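Local structure of malyl-CoA lyase/beta-methylmalyl-CoA lyase (Methylobacterium extorquens, 5UGR) at residues E130-F135 / S155-A160; M73-N78 / P97-I102; E140-M145 / A169-A174; F163-Y168 / D226-D231. The protein belongs to the HpcH/HpaI aldolase/citrate lyase family, enzymes built on a TIM barrel, and binds a magnesium ion. All blocks are in the same frame, centred on the assembly; numbering follows the deposited sequence.

Contact 1: residues E130-F135 / S155-A160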
loop_
_atom_site.group_PDB
_atom_site.type_symbol
_atom_site.label_atom_id
_atom_site.label_comp_id
_atom_site.label_asym_id
_atom_site.label_seq_id
_atom_site.Cartn_x
_atom_site.Cartn_y
_atom_site.Cartn_z
ATOM N N GLU A 130 8.892 -31.627 -16.757
ATOM C CA GLU A 130 8.700 -31.978 -15.325
ATOM C C GLU A 130 9.346 -30.925 -14.457
ATOM O O GLU A 130 8.772 -30.485 -13.488
ATOM C CB GLU A 130 9.373 -33.306 -15.012
ATOM C CG GLU A 130 9.053 -33.830 -13.616
ATOM C CD GLU A 130 8.117 -35.035 -13.655
ATOM O OE1 GLU A 130 7.258 -35.125 -14.578
ATOM O OE2 GLU A 130 8.251 -35.889 -12.761
ATOM N N LYS A 131 10.584 -30.580 -14.797
ATOM C CA LYS A 131 11.389 -29.659 -13.991
ATOM C C LYS A 131 10.760 -28.265 -14.108
ATOM O O LYS A 131 10.341 -27.877 -15.196
ATOM C CB LYS A 131 12.840 -29.624 -14.491
ATOM C CG LYS A 131 13.776 -28.671 -13.706
ATOM C CD LYS A 131 14.960 -28.175 -14.558
ATOM C CE LYS A 131 15.869 -29.285 -14.895
ATOM N NZ LYS A 131 17.150 -28.940 -15.521
ATOM N N LYS A 132 10.727 -27.521 -13.010
ATOM C CA LYS A 132 10.349 -26.093 -13.039
ATOM C C LYS A 132 11.613 -25.259 -12.833
ATOM O O LYS A 132 12.353 -25.430 -11.844
ATOM C CB LYS A 132 9.288 -25.786 -11.961
ATOM C CG LYS A 132 7.844 -26.396 -12.191
ATOM C CD LYS A 132 6.737 -25.674 -11.369
ATOM C CE LYS A 132 5.440 -25.208 -12.120
ATOM N NZ LYS A 132 5.236 -23.722 -12.598
ATOM N N ILE A 133 11.824 -24.307 -13.720
ATOM C CA ILE A 133 12.980 -23.389 -13.608
ATOM C C ILE A 133 12.829 -22.496 -12.368
ATOM O O ILE A 133 11.730 -22.022 -12.046
ATOM C CB ILE A 133 13.077 -22.545 -14.896
ATOM C CG1 ILE A 133 13.733 -23.380 -16.005
ATOM C CG2 ILE A 133 13.764 -21.187 -14.697
ATOM C CD1 ILE A 133 13.536 -22.764 -17.387
ATOM N N GLY A 134 13.949 -22.251 -11.691
ATOM C CA GLY A 134 13.995 -21.282 -10.592
ATOM C C GLY A 134 14.585 -19.975 -11.074
ATOM O O GLY A 134 15.300 -19.943 -12.056
ATOM N N PHE A 135 14.384 -18.931 -10.279
ATOM C CA PHE A 135 14.917 -17.618 -10.575
ATOM C C PHE A 135 15.957 -17.165 -9.533
ATOM O O PHE A 135 15.797 -17.358 -8.285
ATOM C CB PHE A 135 13.843 -16.545 -10.637
ATOM C CG PHE A 135 12.840 -16.660 -11.764
ATOM C CD1 PHE A 135 13.097 -17.364 -12.942
ATOM C CD2 PHE A 135 11.674 -15.946 -11.704
ATOM C CE1 PHE A 135 12.191 -17.363 -13.980
ATOM C CE2 PHE A 135 10.773 -15.936 -12.764
ATOM C CZ PHE A 135 11.036 -16.674 -13.914
ATOM N N SER A 155 7.850 -13.923 -6.707
ATOM C CA SER A 155 7.578 -15.140 -7.509
ATOM C C SER A 155 7.857 -16.373 -6.678
ATOM O O SER A 155 8.876 -16.440 -5.997
ATOM C CB SER A 155 8.468 -15.195 -8.733
ATOM O OG SER A 155 8.345 -16.427 -9.442
ATOM N N LYS A 156 7.011 -17.386 -6.847
ATOM C CA LYS A 156 7.261 -18.690 -6.225
ATOM C C LYS A 156 8.517 -19.368 -6.760
ATOM O O LYS A 156 9.071 -20.270 -6.097
ATOM C CB LYS A 156 6.039 -19.591 -6.415
ATOM C CG LYS A 156 4.864 -19.164 -5.543
ATOM C CD LYS A 156 3.694 -20.168 -5.634
ATOM C CE LYS A 156 2.990 -20.209 -6.981
ATOM N NZ LYS A 156 2.357 -18.894 -7.392
ATOM N N ARG A 157 8.984 -18.920 -7.940
ATOM C CA ARG A 157 10.245 -19.406 -8.487
ATOM C C ARG A 157 11.465 -18.822 -7.887
ATOM O O ARG A 157 12.557 -19.335 -8.107
ATOM C CB ARG A 157 10.333 -19.201 -9.995
ATOM C CG ARG A 157 9.231 -19.816 -10.835
ATOM C CD ARG A 157 9.440 -19.511 -12.309
ATOM N NE ARG A 157 8.388 -20.014 -13.144
ATOM C CZ ARG A 157 8.354 -21.215 -13.722
ATOM N NH1 ARG A 157 9.362 -22.071 -13.602
ATOM N NH2 ARG A 157 7.294 -21.529 -14.456
ATOM N N LEU A 158 11.327 -17.681 -7.187
ATOM C CA LEU A 158 12.495 -16.970 -6.731
ATOM C C LEU A 158 13.200 -17.734 -5.622
ATOM O O LEU A 158 12.582 -18.158 -4.636
ATOM C CB LEU A 158 12.108 -15.555 -6.253
ATOM C CG LEU A 158 13.257 -14.605 -5.930
ATOM C CD1 LEU A 158 14.173 -14.426 -7.121
ATOM C CD2 LEU A 158 12.674 -13.240 -5.517
ATOM N N GLU A 159 14.502 -17.920 -5.807
ATOM C CA GLU A 159 15.368 -18.643 -4.892
ATOM C C GLU A 159 16.517 -17.875 -4.273
ATOM O O GLU A 159 17.001 -18.285 -3.203
ATOM C CB GLU A 159 16.013 -19.867 -5.564
ATOM C CG GLU A 159 15.039 -20.823 -6.203
ATOM C CD GLU A 159 15.734 -22.053 -6.808
ATOM O OE1 GLU A 159 15.093 -22.685 -7.695
ATOM O OE2 GLU A 159 16.892 -22.346 -6.395
ATOM N N ALA A 160 16.962 -16.784 -4.890
ATOM C CA ALA A 160 18.269 -16.197 -4.537
ATOM C C ALA A 160 18.350 -14.786 -5.090
ATOM O O ALA A 160 17.709 -14.474 -6.102
ATOM C CB ALA A 160 19.381 -17.040 -5.139
HETATM O O HOH W 1 5.725 -24.472 -15.058
#
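Arg157 packs its CD over one face of the Phe135 ring and reaches on with NH1 to the backbone of Ile133. Its CG stands beside the backbone N (chi1 -57°) and the chain then runs extended to NE, which sets CD 3.8 Å from the Phe135 centroid in a CH-pi contact. At the far end, NH1 gives a hydrogen bond of 2.8 Å to Ile133 O; it meets a lone pair of the carbonyl, and the oxygen lies almost in the guanidinium plane. The rest of that group is gripped by acids of helix 110-127: NE pairs with Asp117, NH2 with Glu124. These carboxylates probably offset the closeness of Lys132, whose NZ comes within 3.5 Å of Arg157 NH2 and donates to a water 2.6 Å from NZ. Ser155 OG accepts a hydrogen bond from Arg157 N, 3.0 Å away, an ST turn, and is also bonded to Asp117, so one acid steadies both residues. Further along, Phe135 N bonds to Arg157 O and Glu159 N to Phe135 O, each at 2.9 Å. The extended Glu159 chain brings OE1 to 3.4 Å from Gly134 CA, while OE2 forms salt bridges with Arg12 and Arg223. Through the two backbone bonds Phe135 and Leu158 form a parallel bridge at the start of strands 134-139 and 158-163, the fifth and sixth of the closed, all-parallel sheet of a TIM barrel.

Contact 2: residues M73-N78 / P97-I102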
loop_
_atom_site.group_PDB
_atom_site.type_symbol
_atom_site.label_atom_id
_atom_site.label_comp_id
_atom_site.label_asym_id
_atom_site.label_seq_id
_atom_site.Cartn_x
_atom_site.Cartn_y
_atom_site.Cartn_z
ATOM N N MET A 73 22.664 -25.067 -13.304
ATOM C CA MET A 73 22.971 -24.388 -14.559
ATOM C C MET A 73 21.961 -23.282 -14.811
ATOM O O MET A 73 20.733 -23.488 -14.784
ATOM C CB MET A 73 22.980 -25.394 -15.721
ATOM C CG MET A 73 24.139 -26.373 -15.664
ATOM S SD MET A 73 25.785 -25.608 -15.517
ATOM C CE MET A 73 25.799 -24.546 -16.985
ATOM N N MET A 74 22.512 -22.091 -15.079
ATOM C CA MET A 74 21.725 -20.874 -15.203
ATOM C C MET A 74 22.118 -20.109 -16.466
ATOM O O MET A 74 23.220 -20.284 -16.971
ATOM C CB MET A 74 21.979 -20.030 -13.928
ATOM C CG MET A 74 21.095 -18.797 -13.705
ATOM S SD MET A 74 21.010 -18.356 -11.944
ATOM C CE MET A 74 22.726 -17.928 -11.618
ATOM N N ILE A 75 21.232 -19.234 -16.927
ATOM C CA ILE A 75 21.607 -18.222 -17.910
ATOM C C ILE A 75 21.315 -16.839 -17.326
ATOM O O ILE A 75 20.308 -16.663 -16.608
ATOM C CB ILE A 75 20.848 -18.371 -19.231
ATOM C CG1 ILE A 75 19.296 -18.422 -19.052
ATOM C CG2 ILE A 75 21.339 -19.585 -20.001
ATOM C CD1 ILE A 75 18.428 -18.517 -20.283
ATOM N N ARG A 76 22.213 -15.891 -17.623
ATOM C CA ARG A 76 21.939 -14.477 -17.329
ATOM C C ARG A 76 21.388 -13.886 -18.637
ATOM O O ARG A 76 22.099 -13.737 -19.636
ATOM C CB ARG A 76 23.090 -13.690 -16.810
ATOM C CG ARG A 76 22.681 -12.222 -16.538
ATOM C CD ARG A 76 23.690 -11.414 -15.760
ATOM N NE ARG A 76 25.001 -11.279 -16.424
ATOM C CZ ARG A 76 26.047 -10.657 -15.888
ATOM N NH1 ARG A 76 25.921 -10.075 -14.694
ATOM N NH2 ARG A 76 27.260 -10.672 -16.452
ATOM N N ILE A 77 20.062 -13.695 -18.643
ATOM C CA ILE A 77 19.375 -13.094 -19.767
ATOM C C ILE A 77 19.659 -11.617 -19.893
ATOM O O ILE A 77 20.161 -10.998 -18.975
ATOM C CB ILE A 77 17.853 -13.358 -19.761
ATOM C CG1 ILE A 77 17.181 -12.749 -18.503
ATOM C CG2 ILE A 77 17.592 -14.852 -19.783
ATOM C CD1 ILE A 77 15.696 -12.912 -18.486
ATOM N N ASN A 78 19.352 -11.078 -21.074
ATOM C CA ASN A 78 19.481 -9.646 -21.271
ATOM C C ASN A 78 18.460 -8.862 -20.450
ATOM O O ASN A 78 17.448 -9.414 -19.951
ATOM C CB ASN A 78 19.437 -9.327 -22.767
ATOM C CG ASN A 78 20.788 -9.543 -23.395
ATOM O OD1 ASN A 78 21.719 -8.704 -23.243
ATOM N ND2 ASN A 78 20.961 -10.708 -24.029
ATOM N N PRO A 97 16.211 -28.527 -21.945
ATOM C CA PRO A 97 15.745 -29.115 -20.675
ATOM C C PRO A 97 16.803 -29.064 -19.538
ATOM O O PRO A 97 16.420 -29.067 -18.371
ATOM C CB PRO A 97 15.458 -30.589 -21.038
ATOM C CG PRO A 97 15.333 -30.621 -22.497
ATOM C CD PRO A 97 16.010 -29.442 -23.085
ATOM N N ARG A 98 18.092 -29.085 -19.861
ATOM C CA ARG A 98 19.160 -29.062 -18.841
ATOM C C ARG A 98 19.167 -27.801 -17.997
ATOM O O ARG A 98 19.654 -27.796 -16.888
ATOM C CB ARG A 98 20.534 -29.326 -19.463
ATOM C CG ARG A 98 21.723 -29.357 -18.502
ATOM C CD ARG A 98 21.562 -30.469 -17.505
ATOM N NE ARG A 98 22.593 -30.548 -16.495
ATOM C CZ ARG A 98 22.592 -29.782 -15.389
ATOM N NH1 ARG A 98 21.677 -28.819 -15.236
ATOM N NH2 ARG A 98 23.540 -29.953 -14.467
ATOM N N LEU A 99 18.656 -26.704 -18.551
ATOM C CA LEU A 99 18.635 -25.448 -17.801
ATOM C C LEU A 99 17.875 -25.629 -16.495
ATOM O O LEU A 99 16.745 -26.123 -16.476
ATOM C CB LEU A 99 18.005 -24.358 -18.658
ATOM C CG LEU A 99 18.108 -22.959 -18.079
ATOM C CD1 LEU A 99 19.527 -22.449 -17.968
ATOM C CD2 LEU A 99 17.207 -22.001 -18.863
ATOM N N ASP A 100 18.499 -25.121 -15.410
ATOM C CA ASP A 100 17.884 -25.143 -14.104
ATOM C C ASP A 100 17.247 -23.797 -13.671
ATOM O O ASP A 100 16.199 -23.793 -12.989
ATOM C CB ASP A 100 18.890 -25.550 -13.034
ATOM C CG ASP A 100 19.452 -26.966 -13.251
ATOM O OD1 ASP A 100 18.612 -27.905 -13.396
ATOM O OD2 ASP A 100 20.699 -27.081 -13.255
ATOM N N MET A 101 17.907 -22.690 -14.045
ATOM C CA MET A 101 17.515 -21.397 -13.505
ATOM C C MET A 101 17.770 -20.287 -14.499
ATOM O O MET A 101 18.582 -20.429 -15.419
ATOM C CB MET A 101 18.301 -21.087 -12.224
ATOM C CG MET A 101 17.986 -22.046 -11.039
ATOM S SD MET A 101 18.766 -21.526 -9.492
ATOM C CE MET A 101 17.754 -20.075 -9.153
ATOM N N ILE A 102 17.071 -19.176 -14.270
ATOM C CA ILE A 102 17.318 -17.928 -15.006
ATOM C C ILE A 102 17.722 -16.832 -14.007
ATOM O O ILE A 102 17.069 -16.705 -12.946
ATOM C CB ILE A 102 16.052 -17.496 -15.781
ATOM C CG1 ILE A 102 15.792 -18.470 -16.942
ATOM C CG2 ILE A 102 16.179 -16.068 -16.295
ATOM C CD1 ILE A 102 14.464 -18.303 -17.647
#
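Two parallel strands of a beta-alpha-beta unit meet here, with Met73 to Ile75 set against Asp100 to Ile102. Met73 is held at both its amide and its carbonyl. Its N donates to Asp100 OD2 at 2.8 Å, nearly straight at 170° and on the anti lone pair of that oxygen; its O accepts from Asp100 N at 2.8 Å and from Met101 N at 3.0 Å. Ile75 N then donates to Met101 O (3.3 Å), which continues the parallel register. Asp100 OD2 has a second donor in Arg98 NH1, a salt bridge in which the carboxylate is approached from above its plane, while Asp100 OD1 pairs with Lys131. A bend at chi2 (62°) folds Arg98 back, and Met73 CG then sits over one face of the guanidinium, 3.5 Å from Arg98 NH1. Helix 85-95 makes the crossover between the two strands, the third and fourth of the eight-stranded barrel, and packs on their aliphatic side chains. Ile75 and Ile102 lie side by side and point the same way, CG1 to CG1 4.1 Å, and Leu99 crosses Ile75 at about a right angle. Ile77 adds its CD1, 3.9 Å from Ile102 CG2; Ile92, Val89 and Val93 of the helix pack on this layer. Met74 and Met101 share the other face, but Met74 has two modelled conformers and its contact with Met101 CB is doubtful.

Contact 3: residues E140-M145 / A169-A174. With MG (magnesium ion), chain B.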
loop_
_atom_site.group_PDB
_atom_site.type_symbol
_atom_site.label_atom_id
_atom_site.label_comp_id
_atom_site.label_asym_id
_atom_site.label_seq_id
_atom_site.Cartn_x
_atom_site.Cartn_y
_atom_site.Cartn_z
ATOM N N GLU A 140 21.414 -4.770 -8.536
ATOM C CA GLU A 140 22.632 -4.160 -9.102
ATOM C C GLU A 140 22.363 -2.721 -9.525
ATOM O O GLU A 140 23.128 -2.163 -10.300
ATOM C CB GLU A 140 23.180 -4.982 -10.262
ATOM C CG GLU A 140 22.247 -5.102 -11.465
ATOM C CD GLU A 140 22.848 -5.854 -12.647
ATOM O OE1 GLU A 140 23.976 -5.461 -13.015
ATOM O OE2 GLU A 140 22.182 -6.763 -13.166
ATOM N N THR A 141 21.271 -2.149 -8.993
ATOM C CA THR A 141 20.935 -0.769 -9.273
ATOM C C THR A 141 20.355 -0.179 -7.992
ATOM O O THR A 141 19.864 -0.926 -7.098
ATOM C CB THR A 141 19.859 -0.629 -10.381
ATOM O OG1 THR A 141 18.637 -1.252 -9.949
ATOM C CG2 THR A 141 20.311 -1.214 -11.701
ATOM N N ALA A 142 20.396 1.146 -7.876
ATOM C CA ALA A 142 19.720 1.807 -6.751
ATOM C C ALA A 142 18.239 1.575 -6.739
ATOM O O ALA A 142 17.646 1.399 -5.677
ATOM C CB ALA A 142 20.028 3.286 -6.794
ATOM N N LEU A 143 17.619 1.496 -7.891
ATOM C CA LEU A 143 16.180 1.180 -7.975
ATOM C C LEU A 143 15.860 -0.155 -7.375
ATOM O O LEU A 143 14.901 -0.275 -6.570
ATOM C CB LEU A 143 15.649 1.252 -9.423
ATOM C CG LEU A 143 14.123 1.086 -9.661
ATOM C CD1 LEU A 143 13.301 2.153 -8.964
ATOM C CD2 LEU A 143 13.836 1.014 -11.149
ATOM N N GLY A 144 16.610 -1.187 -7.764
ATOM C CA GLY A 144 16.374 -2.491 -7.181
ATOM C C GLY A 144 16.611 -2.509 -5.671
ATOM O O GLY A 144 15.850 -3.130 -4.910
ATOM N N MET A 145 17.681 -1.832 -5.220
ATOM C CA MET A 145 17.939 -1.775 -3.787
ATOM C C MET A 145 16.797 -1.098 -3.042
ATOM O O MET A 145 16.443 -1.501 -1.931
ATOM C CB MET A 145 19.263 -1.058 -3.533
ATOM C CG MET A 145 19.720 -1.106 -2.110
ATOM S SD MET A 145 20.039 -2.764 -1.424
ATOM C CE MET A 145 21.453 -3.262 -2.391
ATOM N N ALA A 169 27.529 0.162 -7.809
ATOM C CA ALA A 169 28.399 1.339 -7.690
ATOM C C ALA A 169 28.129 2.331 -8.811
ATOM O O ALA A 169 28.032 3.519 -8.588
ATOM C CB ALA A 169 29.849 0.875 -7.663
ATOM N N ALA A 170 28.012 1.819 -10.049
ATOM C CA ALA A 170 27.757 2.721 -11.174
ATOM C C ALA A 170 26.428 3.465 -11.021
ATOM O O ALA A 170 26.314 4.659 -11.255
ATOM C CB ALA A 170 27.808 1.959 -12.486
ATOM N N SER A 171 25.412 2.736 -10.584
ATOM C CA SER A 171 24.071 3.279 -10.410
ATOM C C SER A 171 24.035 4.351 -9.311
ATOM O O SER A 171 23.283 5.322 -9.401
ATOM C CB SER A 171 23.072 2.142 -10.069
ATOM O OG SER A 171 21.759 2.615 -9.928
ATOM N N THR A 172 24.817 4.140 -8.257
ATOM C CA THR A 172 24.832 5.091 -7.138
ATOM C C THR A 172 25.840 6.234 -7.342
ATOM O O THR A 172 25.883 7.201 -6.563
ATOM C CB THR A 172 25.088 4.404 -5.778
ATOM O OG1 THR A 172 26.289 3.629 -5.816
ATOM C CG2 THR A 172 23.889 3.533 -5.333
ATOM N N ARG A 173 26.632 6.143 -8.408
ATOM C CA ARG A 173 27.769 7.066 -8.729
ATOM C C ARG A 173 28.888 6.957 -7.664
ATOM O O ARG A 173 29.669 7.913 -7.454
ATOM C CB ARG A 173 27.292 8.525 -8.986
ATOM C CG ARG A 173 27.841 9.150 -10.242
ATOM C CD ARG A 173 27.472 10.615 -10.475
ATOM N NE ARG A 173 28.356 11.711 -9.887
ATOM C CZ ARG A 173 27.949 12.967 -9.606
ATOM N NH1 ARG A 173 26.662 13.324 -9.761
ATOM N NH2 ARG A 173 28.814 13.887 -9.106
ATOM N N ALA A 174 29.007 5.800 -6.994
ATOM C CA ALA A 174 30.079 5.539 -6.105
ATOM C C ALA A 174 31.382 5.670 -6.840
ATOM O O ALA A 174 31.497 5.318 -8.056
ATOM C CB ALA A 174 29.930 4.177 -5.471
HETATM MG MG MG B . 25.204 -5.966 -14.527
HETATM O O HOH W 2 24.123 -7.687 -14.841
HETATM O O HOH W 3 26.434 -6.990 -13.210
HETATM O O HOH W 4 24.028 -5.024 -16.023
#
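Ser171 and Thr172 bring the last turn of helix 165-172 against Thr141 and Ala142, where helix 142-146 starts. Along 169-174, Ala169 comes first, facing away from that helix and contributing its carbonyl to the helix end. Ser171 follows with the polar contact: its OG, set anti to its own backbone N (chi1 -178°), accepts from Ala142 N at 2.9 Å in an almost straight bond, 175° at the hydrogen. Thr172 presents its methyl instead, CG2 4.1 Å from Ala142 CB, while its hydroxyl bonds to Tyr168 O. At Arg173 phi turns positive and a Schellman motif ends the helix, with Ala174 N bonded to Ala169 O at 2.9 Å; Arg173 then makes a salt bridge to Glu251 of a neighbouring subunit. Thr141 is the N-cap of its helix, its OG1 accepting from Gly144 N at 3.0 Å. Just before it, Glu140 OE1 binds the magnesium ion at 2.0 Å, and OE2 accepts hydrogen bonds from a metal-bound water and from Lys106 N. Amides of the first helical turn are therefore satisfied by two hydroxyls, one local and one from the facing helix, which probably helps to hold the chain directly after the metal ligand Glu140.

Contact 4: residues F163-Y168 / D226-D231. With MG (magnesium ion), chain B.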
loop_
_atom_site.group_PDB
_atom_site.type_symbol
_atom_site.label_atom_id
_atom_site.label_comp_id
_atom_site.label_asym_id
_atom_site.label_seq_id
_atom_site.Cartn_x
_atom_site.Cartn_y
_atom_site.Cartn_z
ATOM N N PHE A 163 24.139 -9.636 -5.146
ATOM C CA PHE A 163 24.517 -8.233 -5.045
ATOM C C PHE A 163 25.521 -7.916 -6.120
ATOM O O PHE A 163 26.698 -8.272 -6.024
ATOM C CB PHE A 163 25.011 -7.925 -3.666
ATOM C CG PHE A 163 25.557 -6.557 -3.520
ATOM C CD1 PHE A 163 24.805 -5.474 -3.922
ATOM C CD2 PHE A 163 26.878 -6.351 -3.075
ATOM C CE1 PHE A 163 25.345 -4.185 -3.833
ATOM C CE2 PHE A 163 27.394 -5.059 -2.959
ATOM C CZ PHE A 163 26.645 -4.002 -3.365
ATOM N N GLY A 164 25.058 -7.194 -7.157
ATOM C CA GLY A 164 25.925 -6.807 -8.274
ATOM C C GLY A 164 26.698 -5.558 -7.954
ATOM O O GLY A 164 26.319 -4.446 -8.360
ATOM N N VAL A 165 27.793 -5.720 -7.228
ATOM C CA VAL A 165 28.511 -4.582 -6.640
ATOM C C VAL A 165 28.990 -3.542 -7.646
ATOM O O VAL A 165 28.930 -2.346 -7.360
ATOM C CB VAL A 165 29.635 -5.068 -5.682
ATOM C CG1 VAL A 165 30.714 -5.821 -6.453
ATOM C CG2 VAL A 165 30.216 -3.884 -4.896
ATOM N N ALA A 166 29.509 -3.972 -8.789
ATOM C CA ALA A 166 30.066 -2.974 -9.721
ATOM C C ALA A 166 28.991 -2.153 -10.408
ATOM O O ALA A 166 29.073 -0.891 -10.545
ATOM C CB ALA A 166 30.964 -3.654 -10.752
ATOM N N ASP A 167 27.924 -2.841 -10.817
ATOM C CA ASP A 167 26.779 -2.136 -11.413
ATOM C C ASP A 167 26.017 -1.298 -10.393
ATOM O O ASP A 167 25.517 -0.197 -10.711
ATOM C CB ASP A 167 25.932 -3.027 -12.324
ATOM C CG ASP A 167 26.632 -3.297 -13.668
ATOM O OD1 ASP A 167 27.524 -2.523 -14.046
ATOM O OD2 ASP A 167 26.213 -4.231 -14.367
ATOM N N TYR A 168 25.986 -1.781 -9.145
ATOM C CA TYR A 168 25.401 -0.980 -8.089
ATOM C C TYR A 168 26.208 0.302 -7.856
ATOM O O TYR A 168 25.631 1.401 -7.718
ATOM C CB TYR A 168 25.289 -1.787 -6.795
ATOM C CG TYR A 168 24.815 -1.022 -5.609
ATOM C CD1 TYR A 168 23.477 -0.805 -5.403
ATOM C CD2 TYR A 168 25.710 -0.518 -4.689
ATOM C CE1 TYR A 168 23.023 -0.122 -4.291
ATOM C CE2 TYR A 168 25.270 0.196 -3.561
ATOM C CZ TYR A 168 23.927 0.391 -3.376
ATOM O OH TYR A 168 23.454 1.054 -2.270
ATOM N N ASP A 226 26.854 -12.874 -2.774
ATOM C CA ASP A 226 27.654 -11.680 -3.049
ATOM C C ASP A 226 28.182 -11.754 -4.466
ATOM O O ASP A 226 28.498 -12.848 -4.962
ATOM C CB ASP A 226 28.814 -11.622 -2.040
ATOM C CG ASP A 226 29.526 -10.283 -2.002
ATOM O OD1 ASP A 226 28.886 -9.246 -2.327
ATOM O OD2 ASP A 226 30.762 -10.317 -1.725
ATOM N N GLY A 227 28.341 -10.602 -5.100
ATOM C CA GLY A 227 28.708 -10.514 -6.502
ATOM C C GLY A 227 30.232 -10.547 -6.777
ATOM O O GLY A 227 31.006 -11.104 -5.982
ATOM N N PRO A 228 30.644 -9.948 -7.881
ATOM C CA PRO A 228 32.003 -10.119 -8.371
ATOM C C PRO A 228 33.030 -9.309 -7.599
ATOM O O PRO A 228 32.697 -8.254 -7.040
ATOM C CB PRO A 228 31.904 -9.632 -9.822
ATOM C CG PRO A 228 30.789 -8.606 -9.774
ATOM C CD PRO A 228 29.795 -9.144 -8.789
ATOM N N PHE A 229 34.286 -9.795 -7.621
ATOM C CA PHE A 229 35.473 -9.119 -7.087
ATOM C C PHE A 229 36.493 -9.177 -8.212
ATOM O O PHE A 229 36.819 -10.261 -8.696
ATOM C CB PHE A 229 35.956 -9.872 -5.875
ATOM C CG PHE A 229 37.187 -9.288 -5.216
ATOM C CD1 PHE A 229 37.068 -8.277 -4.281
ATOM C CD2 PHE A 229 38.468 -9.695 -5.579
ATOM C CE1 PHE A 229 38.188 -7.741 -3.670
ATOM C CE2 PHE A 229 39.597 -9.179 -4.952
ATOM C CZ PHE A 229 39.460 -8.191 -4.007
ATOM N N GLY A 230 36.940 -7.996 -8.657
ATOM C CA GLY A 230 37.700 -7.901 -9.909
ATOM C C GLY A 230 39.183 -8.151 -9.846
ATOM O O GLY A 230 39.810 -8.415 -10.891
ATOM N N ASP A 231 39.783 -8.100 -8.666
ATOM C CA ASP A 231 41.229 -8.165 -8.632
ATOM C C ASP A 231 41.707 -9.592 -8.482
ATOM O O ASP A 231 41.881 -10.111 -7.380
ATOM C CB ASP A 231 41.806 -7.238 -7.557
ATOM C CG ASP A 231 43.346 -7.152 -7.609
ATOM O OD1 ASP A 231 43.973 -7.890 -8.432
ATOM O OD2 ASP A 231 43.896 -6.313 -6.838
HETATM MG MG MG B . 25.204 -5.966 -14.527
HETATM O O HOH W 3 26.434 -6.990 -13.210
HETATM O O HOH W 4 24.028 -5.024 -16.023
HETATM O O HOH W 2 24.123 -7.687 -14.841
#
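Phe163 and Asp226 lie side by side and point the same way, their ring and carboxylate planes only 7° apart. OD1 of Asp226 meets the ring at its edge, 3.6 Å from Phe163 CD2, where the aromatic hydrogens offer a weakly positive rim. That carboxylate is itself positioned by others: OD2 forms a salt bridge with Lys253 and OD1 takes a bond from Gln210. The backbones close up tightly next to it, Gly227 CA coming 3.0 Å from Phe163 O, possible because glycine carries no side chain. Val165 CG1, placed between the backbone N and carbonyl carbon by chi1 of 65°, presses to 3.2 Å from Pro228 O. Beyond this the fit slackens: Val165 and Pro228 slide past each other in opposite directions, with CG1 of the valine 4.2 Å from CD of the proline. Two residues on along the helix, partly exposed Asp167 faces metal-bound water, its OD2 binding the magnesium ion at 2.0 Å. Asp167 OD1 forms a salt bridge with Arg301 of a neighbouring subunit; Asp45 and Glu140 complete the protein ligands. Strands 158-163 and 223-226 end here, putting the metal at the C-terminal mouth of the barrel, the usual place for a TIM-barrel active site.

All four contacts belong to one eight-stranded TIM barrel. Contact 2 comes first along the chain, pairing strands 72-76 and 101-104; contact 1 pairs the next two, its centre about 11 Å from that of contact 2. They meet where strands 101-104 and 134-139 lie side by side in the sheet, and a Lys131–Asp100 salt bridge also ties them. Contact 3 alternates in sequence with contact 1, its helices following the strands paired there, with centres about 25 Å apart. Contacts 3 and 4 share helix 165-172, their centres about 11 Å apart. Contact 1 marks strand starts, while contacts 3 and 4 carry two of the three protein ligands of the metal site at the strand ends, beside a neighbouring subunit.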